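Local coordinates for like-Sm ribonucleoprotein core (Methanococcus vannielii SB, PDB 5MKI) that probably binds RNA as a seven-subunit ring of the Sm family, with uridine monophosphate and calcium observed bound to the protein, at residues L8-V21 against K30-L44. Sequence-based numbering, arbitrary orientation.
Sequences LDALGKSINTNVTV and KGRLKAYDLHMNVAL
Leu11 lies over one face of the Tyr36 ring, its CB 3.6 Å from the ring centroid and almost exactly on the ring normal, in a CH-pi contact that ties helix 9-13 to the first hairpin of the Sm fold, a short N-terminal helix followed by a curled antiparallel sheet. Tyr36 CG sits between its own backbone N and carbonyl carbon (chi1 76°), which turns the ring up against the helix; Ile15 CD1 comes near its edge. Replacing Tyr36 by an alanine would remove the ring and is likely to leave Leu11 CB without its aromatic platform, opening a gap between helix and strand. Leu11 CD2 also meets Leu33 CD2 (4.1 Å), the two side chains crossing at about a right angle, while Leu8, just before the helix, sets CD1 against Leu38 CD2 and Met40 CG. His39 and Asn41, in and just after the turn 37-40, bind UMP together with Arg63 and Asp65, though none is bound to this chain here; Asp37 braces the turn by taking Asn41 ND2 on the syn lone pair of OD2. From the type II turn Ser14 to Thr17, Asn16 N donates almost straight to Leu33 O (2.8 Å) and Thr17 O accepts from Leu33 N; in the strand Val19 and Gly31 exchange two backbone bonds. On the sheet face that carries Val19, its CG2 meets Leu44 CD2 at 3.7 Å, and Val70 of strand 67-71 packs there too. The Lys34 chain, bent at chi2 and chi3, curls back to place NZ 2.7 Å from Asn16 OD1, in the carbonyl plane, whereas Asn16 O lies over one face of the Arg32 guanidinium, 3.2 Å above its plane.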
ATOM      1  N   LEU A   8      15.881 -14.344  -0.309  1.00 24.89           N
ATOM      2  CA  LEU A   8      15.588 -14.443  -1.735  1.00 26.80           C
ATOM      3  C   LEU A   8      16.677 -15.154  -2.534  1.00 27.97           C
ATOM      4  O   LEU A   8      16.433 -15.499  -3.688  1.00 24.74           O
ATOM      5  CB  LEU A   8      15.346 -13.048  -2.339  1.00 26.54           C
ATOM      6  CG  LEU A   8      14.144 -12.303  -1.770  1.00 29.74           C
ATOM      7  CD1 LEU A   8      13.765 -11.083  -2.639  1.00 32.68           C
ATOM      8  CD2 LEU A   8      12.985 -13.241  -1.653  1.00 29.11           C
ATOM      9  N   ASP A   9      17.861 -15.380  -1.954  1.00 30.80           N
ATOM     10  CA  ASP A   9      18.878 -16.201  -2.608  1.00 27.19           C
ATOM     11  C   ASP A   9      18.365 -17.605  -2.898  1.00 29.91           C
ATOM     12  O   ASP A   9      18.867 -18.274  -3.809  1.00 28.58           O
ATOM     13  CB  ASP A   9      20.137 -16.297  -1.744  1.00 28.85           C
ATOM     14  CG  ASP A   9      21.048 -15.098  -1.893  1.00 35.51           C
ATOM     15  OD1 ASP A   9      20.642 -14.113  -2.534  1.00 30.32           O
ATOM     16  OD2 ASP A   9      22.171 -15.138  -1.346  1.00 38.81           O
ATOM     17  N   ALA A  10      17.384 -18.077  -2.128  1.00 27.97           N
ATOM     18  CA  ALA A  10      16.759 -19.354  -2.454  1.00 29.64           C
ATOM     19  C   ALA A  10      16.112 -19.321  -3.833  1.00 30.37           C
ATOM     20  O   ALA A  10      16.027 -20.361  -4.499  1.00 29.32           O
ATOM     21  CB  ALA A  10      15.735 -19.730  -1.379  1.00 28.10           C
ATOM     22  N   LEU A  11      15.662 -18.140  -4.296  1.00 25.70           N
ATOM     23  CA  LEU A  11      15.165 -18.030  -5.668  1.00 27.11           C
ATOM     24  C   LEU A  11      16.300 -18.168  -6.678  1.00 27.79           C
ATOM     25  O   LEU A  11      16.151 -18.851  -7.696  1.00 29.58           O
ATOM     26  CB  LEU A  11      14.428 -16.700  -5.883  1.00 27.21           C
ATOM     27  CG  LEU A  11      13.037 -16.572  -5.264  1.00 29.38           C
ATOM     28  CD1 LEU A  11      12.442 -15.221  -5.566  1.00 33.05           C
ATOM     29  CD2 LEU A  11      12.132 -17.643  -5.795  1.00 33.25           C
ATOM     30  N   GLY A  12      17.438 -17.524  -6.418  1.00 27.66           N
ATOM     31  CA  GLY A  12      18.565 -17.646  -7.322  1.00 26.68           C
ATOM     32  C   GLY A  12      19.002 -19.086  -7.517  1.00 34.02           C
ATOM     33  O   GLY A  12      19.426 -19.463  -8.609  1.00 38.70           O
ATOM     34  N   LYS A  13      18.890 -19.912  -6.467  1.00 30.66           N
ATOM     35  CA  LYS A  13      19.217 -21.332  -6.590  1.00 36.01           C
ATOM     36  C   LYS A  13      18.182 -22.102  -7.401  1.00 37.64           C
ATOM     37  O   LYS A  13      18.507 -23.163  -7.950  1.00 34.64           O
ATOM     38  CB  LYS A  13      19.349 -21.969  -5.203  1.00 29.84           C
ATOM     39  CG  LYS A  13      20.409 -21.315  -4.327  1.00 36.48           C
ATOM     40  CD  LYS A  13      20.477 -21.965  -2.940  1.00 38.65           C
ATOM     41  CE  LYS A  13      21.815 -21.677  -2.259  1.00 44.78           C
ATOM     42  NZ  LYS A  13      22.319 -20.323  -2.639  1.00 43.36           N
ATOM     43  N   SER A  14      16.945 -21.604  -7.476  1.00 33.72           N
ATOM     44  CA  SER A  14      15.869 -22.256  -8.209  1.00 28.59           C
ATOM     45  C   SER A  14      15.766 -21.800  -9.651  1.00 28.51           C
ATOM     46  O   SER A  14      14.793 -22.159 -10.324  1.00 28.63           O
ATOM     47  CB  SER A  14      14.529 -22.008  -7.518  1.00 28.14           C
ATOM     48  OG  SER A  14      14.478 -22.653  -6.272  1.00 28.80           O
ATOM     49  N   ILE A  15      16.727 -21.010 -10.141  1.00 26.29           N
ATOM     50  CA  ILE A  15      16.699 -20.615 -11.540  1.00 27.36           C
ATOM     51  C   ILE A  15      16.712 -21.869 -12.408  1.00 35.40           C
ATOM     52  O   ILE A  15      17.454 -22.828 -12.142  1.00 30.46           O
ATOM     53  CB  ILE A  15      17.876 -19.694 -11.897  1.00 30.82           C
ATOM     54  CG1 ILE A  15      17.726 -18.311 -11.233  1.00 28.82           C
ATOM     55  CG2 ILE A  15      17.967 -19.530 -13.415  1.00 30.10           C
ATOM     56  CD1 ILE A  15      16.620 -17.440 -11.835  1.00 26.35           C
ATOM     57  N   ASN A  16      15.850 -21.874 -13.429  1.00 31.55           N
ATOM     58  CA  ASN A  16      15.725 -22.967 -14.397  1.00 31.43           C
ATOM     59  C   ASN A  16      15.243 -24.256 -13.740  1.00 33.79           C
ATOM     60  O   ASN A  16      15.605 -25.355 -14.165  1.00 35.04           O
ATOM     61  CB  ASN A  16      17.037 -23.191 -15.154  1.00 34.70           C
ATOM     62  CG  ASN A  16      17.314 -22.085 -16.135  1.00 34.27           C
ATOM     63  OD1 ASN A  16      16.400 -21.613 -16.811  1.00 38.46           O
ATOM     64  ND2 ASN A  16      18.564 -21.643 -16.208  1.00 34.44           N
ATOM     65  N   THR A  17      14.441 -24.118 -12.686  1.00 32.19           N
ATOM     66  CA  THR A  17      13.636 -25.199 -12.141  1.00 32.43           C
ATOM     67  C   THR A  17      12.189 -24.724 -12.064  1.00 34.38           C
ATOM     68  O   THR A  17      11.885 -23.549 -12.301  1.00 34.13           O
ATOM     69  CB  THR A  17      14.137 -25.650 -10.761  1.00 33.76           C
ATOM     70  OG1 THR A  17      13.843 -24.640  -9.783  1.00 34.00           O
ATOM     71  CG2 THR A  17      15.641 -25.906 -10.794  1.00 33.57           C
ATOM     72  N   ASN A  18      11.293 -25.647 -11.727  1.00 29.81           N
ATOM     73  CA  ASN A  18       9.869 -25.350 -11.637  1.00 33.93           C
ATOM     74  C   ASN A  18       9.504 -24.864 -10.240  1.00 35.07           C
ATOM     75  O   ASN A  18       9.854 -25.505  -9.241  1.00 33.29           O
ATOM     76  CB  ASN A  18       9.044 -26.587 -11.988  1.00 36.29           C
ATOM     77  CG  ASN A  18       7.720 -26.233 -12.611  1.00 42.41           C
ATOM     78  OD1 ASN A  18       6.755 -25.907 -11.919  1.00 48.09           O
ATOM     79  ND2 ASN A  18       7.671 -26.274 -13.935  1.00 42.85           N
ATOM     80  N   VAL A  19       8.797 -23.730 -10.168  1.00 32.52           N
ATOM     81  CA  VAL A  19       8.362 -23.190  -8.885  1.00 29.41           C
ATOM     82  C   VAL A  19       6.859 -22.966  -8.925  1.00 24.99           C
ATOM     83  O   VAL A  19       6.253 -22.827  -9.986  1.00 30.88           O
ATOM     84  CB  VAL A  19       9.103 -21.887  -8.510  1.00 29.76           C
ATOM     85  CG1 VAL A  19      10.617 -22.152  -8.477  1.00 29.40           C
ATOM     86  CG2 VAL A  19       8.736 -20.739  -9.478  1.00 23.54           C
ATOM     87  N   THR A  20       6.264 -22.960  -7.744  1.00 27.12           N
ATOM     88  CA  THR A  20       4.856 -22.642  -7.551  1.00 32.08           C
ATOM     89  C   THR A  20       4.767 -21.317  -6.804  1.00 27.80           C
ATOM     90  O   THR A  20       5.251 -21.215  -5.673  1.00 25.83           O
ATOM     91  CB  THR A  20       4.154 -23.751  -6.768  1.00 28.48           C
ATOM     92  OG1 THR A  20       4.383 -24.994  -7.436  1.00 37.28           O
ATOM     93  CG2 THR A  20       2.656 -23.498  -6.673  1.00 29.41           C
ATOM     94  N   VAL A  21       4.167 -20.315  -7.438  1.00 26.46           N
ATOM     95  CA  VAL A  21       3.978 -18.991  -6.841  1.00 27.90           C
ATOM     96  C   VAL A  21       2.538 -18.893  -6.357  1.00 25.11           C
ATOM     97  O   VAL A  21       1.608 -18.859  -7.168  1.00 29.17           O
ATOM     98  CB  VAL A  21       4.294 -17.857  -7.829  1.00 25.64           C
ATOM     99  CG1 VAL A  21       4.137 -16.472  -7.128  1.00 25.81           C
ATOM    100  CG2 VAL A  21       5.686 -18.009  -8.406  1.00 24.79           C
ATOM    101  N   LYS A  30       2.311 -21.747 -11.693  1.00 36.35           N
ATOM    102  CA  LYS A  30       3.392 -22.728 -11.711  1.00 39.49           C
ATOM    103  C   LYS A  30       4.169 -22.580 -13.008  1.00 32.35           C
ATOM    104  O   LYS A  30       3.565 -22.464 -14.078  1.00 38.37           O
ATOM    105  CB  LYS A  30       2.834 -24.153 -11.578  1.00 38.34           C
ATOM    106  CG  LYS A  30       3.864 -25.259 -11.783  1.00 48.13           C
ATOM    107  CD  LYS A  30       3.217 -26.646 -11.896  1.00 54.69           C
ATOM    108  CE  LYS A  30       3.810 -27.460 -13.051  1.00 55.98           C
ATOM    109  NZ  LYS A  30       4.763 -28.538 -12.603  1.00 55.29           N
ATOM    110  N   GLY A  31       5.497 -22.579 -12.922  1.00 29.06           N
ATOM    111  CA  GLY A  31       6.295 -22.414 -14.127  1.00 30.63           C
ATOM    112  C   GLY A  31       7.779 -22.525 -13.844  1.00 28.52           C
ATOM    113  O   GLY A  31       8.206 -22.749 -12.709  1.00 31.46           O
ATOM    114  N   ARG A  32       8.565 -22.350 -14.906  1.00 31.03           N
ATOM    115  CA  ARG A  32      10.024 -22.449 -14.847  1.00 33.50           C
ATOM    116  C   ARG A  32      10.631 -21.060 -14.632  1.00 30.68           C
ATOM    117  O   ARG A  32      10.475 -20.168 -15.477  1.00 30.92           O
ATOM    118  CB  ARG A  32      10.553 -23.082 -16.136  1.00 33.54           C
ATOM    119  CG  ARG A  32      12.076 -23.271 -16.225  1.00 31.47           C
ATOM    120  CD  ARG A  32      12.468 -23.699 -17.646  1.00 34.03           C
ATOM    121  NE  ARG A  32      13.876 -24.073 -17.753  1.00 34.30           N
ATOM    122  CZ  ARG A  32      14.359 -25.266 -17.406  1.00 35.40           C
ATOM    123  NH1 ARG A  32      13.547 -26.197 -16.926  1.00 32.03           N
ATOM    124  NH2 ARG A  32      15.650 -25.523 -17.528  1.00 32.32           N
ATOM    125  N   LEU A  33      11.352 -20.892 -13.525  1.00 31.24           N
ATOM    126  CA  LEU A  33      11.811 -19.575 -13.080  1.00 29.38           C
ATOM    127  C   LEU A  33      13.045 -19.134 -13.863  1.00 28.23           C
ATOM    128  O   LEU A  33      14.136 -19.689 -13.687  1.00 31.51           O
ATOM    129  CB  LEU A  33      12.094 -19.604 -11.581  1.00 26.36           C
ATOM    130  CG  LEU A  33      12.529 -18.283 -10.929  1.00 29.04           C
ATOM    131  CD1 LEU A  33      11.345 -17.340 -10.749  1.00 25.30           C
ATOM    132  CD2 LEU A  33      13.229 -18.549  -9.599  1.00 30.90           C
ATOM    133  N   LYS A  34      12.883 -18.096 -14.685  1.00 26.72           N
ATOM    134  CA  LYS A  34      13.952 -17.528 -15.503  1.00 28.78           C
ATOM    135  C   LYS A  34      14.605 -16.291 -14.897  1.00 27.22           C
ATOM    136  O   LYS A  34      15.715 -15.931 -15.309  1.00 29.68           O
ATOM    137  CB  LYS A  34      13.416 -17.150 -16.895  1.00 24.58           C
ATOM    138  CG  LYS A  34      12.641 -18.256 -17.585  1.00 32.60           C
ATOM    139  CD  LYS A  34      13.549 -19.439 -17.820  1.00 29.88           C
ATOM    140  CE  LYS A  34      14.701 -19.072 -18.760  1.00 29.26           C
ATOM    141  NZ  LYS A  34      15.642 -20.216 -18.958  1.00 38.60           N
ATOM    142  N   ALA A  35      13.946 -15.623 -13.958  1.00 28.23           N
ATOM    143  CA  ALA A  35      14.452 -14.355 -13.440  1.00 28.13           C
ATOM    144  C   ALA A  35      13.583 -13.926 -12.276  1.00 25.12           C
ATOM    145  O   ALA A  35      12.395 -14.254 -12.226  1.00 25.57           O
ATOM    146  CB  ALA A  35      14.467 -13.264 -14.521  1.00 25.83           C
ATOM    147  N   TYR A  36      14.196 -13.200 -11.341  1.00 27.30           N
ATOM    148  CA  TYR A  36      13.507 -12.588 -10.213  1.00 22.73           C
ATOM    149  C   TYR A  36      14.321 -11.378  -9.763  1.00 30.03           C
ATOM    150  O   TYR A  36      15.501 -11.241 -10.107  1.00 24.49           O
ATOM    151  CB  TYR A  36      13.328 -13.564  -9.041  1.00 24.20           C
ATOM    152  CG  TYR A  36      14.618 -13.765  -8.294  1.00 29.38           C
ATOM    153  CD1 TYR A  36      15.623 -14.555  -8.826  1.00 31.70           C
ATOM    154  CD2 TYR A  36      14.853 -13.127  -7.078  1.00 25.38           C
ATOM    155  CE1 TYR A  36      16.819 -14.720  -8.164  1.00 32.17           C
ATOM    156  CE2 TYR A  36      16.047 -13.285  -6.415  1.00 26.44           C
ATOM    157  CZ  TYR A  36      17.018 -14.084  -6.954  1.00 29.14           C
ATOM    158  OH  TYR A  36      18.205 -14.248  -6.298  1.00 40.07           O
ATOM    159  N   ASP A  37      13.681 -10.501  -8.978  1.00 25.40           N
ATOM    160  CA  ASP A  37      14.322  -9.286  -8.473  1.00 28.55           C
ATOM    161  C   ASP A  37      13.944  -9.108  -7.003  1.00 27.99           C
ATOM    162  O   ASP A  37      13.178  -9.898  -6.440  1.00 24.06           O
ATOM    163  CB  ASP A  37      13.953  -8.039  -9.311  1.00 25.87           C
ATOM    164  CG  ASP A  37      12.446  -7.744  -9.337  1.00 26.31           C
ATOM    165  OD1 ASP A  37      11.714  -8.145  -8.414  1.00 29.71           O
ATOM    166  OD2 ASP A  37      11.979  -7.097 -10.302  1.00 27.73           O
ATOM    167  N   LEU A  38      14.468  -8.044  -6.377  1.00 30.81           N
ATOM    168  CA  LEU A  38      14.269  -7.887  -4.942  1.00 25.84           C
ATOM    169  C   LEU A  38      12.853  -7.463  -4.579  1.00 29.51           C
ATOM    170  O   LEU A  38      12.512  -7.470  -3.392  1.00 28.43           O
ATOM    171  CB  LEU A  38      15.290  -6.897  -4.373  1.00 30.96           C
ATOM    172  CG  LEU A  38      16.697  -7.487  -4.249  1.00 40.14           C
ATOM    173  CD1 LEU A  38      17.656  -6.475  -3.649  1.00 44.56           C
ATOM    174  CD2 LEU A  38      16.699  -8.815  -3.461  1.00 33.51           C
ATOM    175  N   HIS A  39      12.018  -7.119  -5.556  1.00 26.01           N
ATOM    176  CA  HIS A  39      10.590  -6.960  -5.303  1.00 25.99           C
ATOM    177  C   HIS A  39       9.829  -8.279  -5.312  1.00 26.86           C
ATOM    178  O   HIS A  39       8.615  -8.272  -5.071  1.00 28.81           O
ATOM    179  CB  HIS A  39       9.975  -6.028  -6.346  1.00 32.58           C
ATOM    180  CG  HIS A  39      10.599  -4.672  -6.375  1.00 37.97           C
ATOM    181  ND1 HIS A  39      11.067  -4.094  -7.536  1.00 38.82           N
ATOM    182  CD2 HIS A  39      10.849  -3.786  -5.383  1.00 36.59           C
ATOM    183  CE1 HIS A  39      11.569  -2.902  -7.260  1.00 43.00           C
ATOM    184  NE2 HIS A  39      11.448  -2.692  -5.961  1.00 46.75           N
ATOM    185  N   MET A  40      10.503  -9.390  -5.603  1.00 28.04           N
ATOM    186  CA  MET A  40       9.886 -10.687  -5.881  1.00 26.55           C
ATOM    187  C   MET A  40       9.042 -10.679  -7.158  1.00 26.43           C
ATOM    188  O   MET A  40       8.155 -11.528  -7.305  1.00 25.32           O
ATOM    189  CB  MET A  40       9.041 -11.194  -4.693  1.00 27.79           C
ATOM    190  CG  MET A  40       9.791 -11.296  -3.344  1.00 33.80           C
ATOM    191  SD  MET A  40       9.046 -12.387  -2.080  1.00 41.77           S
ATOM    192  CE  MET A  40       8.683 -13.842  -3.056  1.00 30.16           C
ATOM    193  N   ASN A  41       9.266  -9.730  -8.084  1.00 24.57           N
ATOM    194  CA  ASN A  41       8.820  -9.949  -9.455  1.00 23.54           C
ATOM    195  C   ASN A  41       9.501 -11.214  -9.987  1.00 25.69           C
ATOM    196  O   ASN A  41      10.660 -11.486  -9.671  1.00 24.98           O
ATOM    197  CB  ASN A  41       9.168  -8.777 -10.388  1.00 27.17           C
ATOM    198  CG  ASN A  41       8.587  -7.419  -9.950  1.00 26.56           C
ATOM    199  OD1 ASN A  41       7.450  -7.296  -9.504  1.00 24.93           O
ATOM    200  ND2 ASN A  41       9.382  -6.395 -10.130  1.00 24.86           N
ATOM    201  N   VAL A  42       8.791 -11.993 -10.800  1.00 24.71           N
ATOM    202  CA  VAL A  42       9.355 -13.230 -11.349  1.00 25.42           C
ATOM    203  C   VAL A  42       8.899 -13.413 -12.795  1.00 25.26           C
ATOM    204  O   VAL A  42       7.740 -13.147 -13.145  1.00 24.46           O
ATOM    205  CB  VAL A  42       8.991 -14.470 -10.497  1.00 23.78           C
ATOM    206  CG1 VAL A  42       9.467 -14.320  -9.055  1.00 20.34           C
ATOM    207  CG2 VAL A  42       7.488 -14.749 -10.524  1.00 26.46           C
ATOM    208  N   ALA A  43       9.828 -13.852 -13.645  1.00 26.50           N
ATOM    209  CA  ALA A  43       9.512 -14.259 -15.009  1.00 24.77           C
ATOM    210  C   ALA A  43       9.426 -15.783 -15.041  1.00 28.76           C
ATOM    211  O   ALA A  43      10.407 -16.466 -14.731  1.00 27.02           O
ATOM    212  CB  ALA A  43      10.561 -13.751 -15.996  1.00 20.95           C
ATOM    213  N   LEU A  44       8.250 -16.310 -15.384  1.00 25.89           N
ATOM    214  CA  LEU A  44       7.995 -17.750 -15.390  1.00 24.70           C
ATOM    215  C   LEU A  44       7.765 -18.227 -16.819  1.00 29.69           C
ATOM    216  O   LEU A  44       6.844 -17.752 -17.491  1.00 30.90           O
ATOM    217  CB  LEU A  44       6.780 -18.101 -14.539  1.00 23.99           C
ATOM    218  CG  LEU A  44       6.812 -17.769 -13.054  1.00 29.06           C
ATOM    219  CD1 LEU A  44       5.426 -17.949 -12.449  1.00 20.98           C
ATOM    220  CD2 LEU A  44       7.844 -18.649 -12.376  1.00 30.09           C
TER
HETATM  221  O   HOH W   1      18.793 -12.969  -4.217  1.00 32.70           O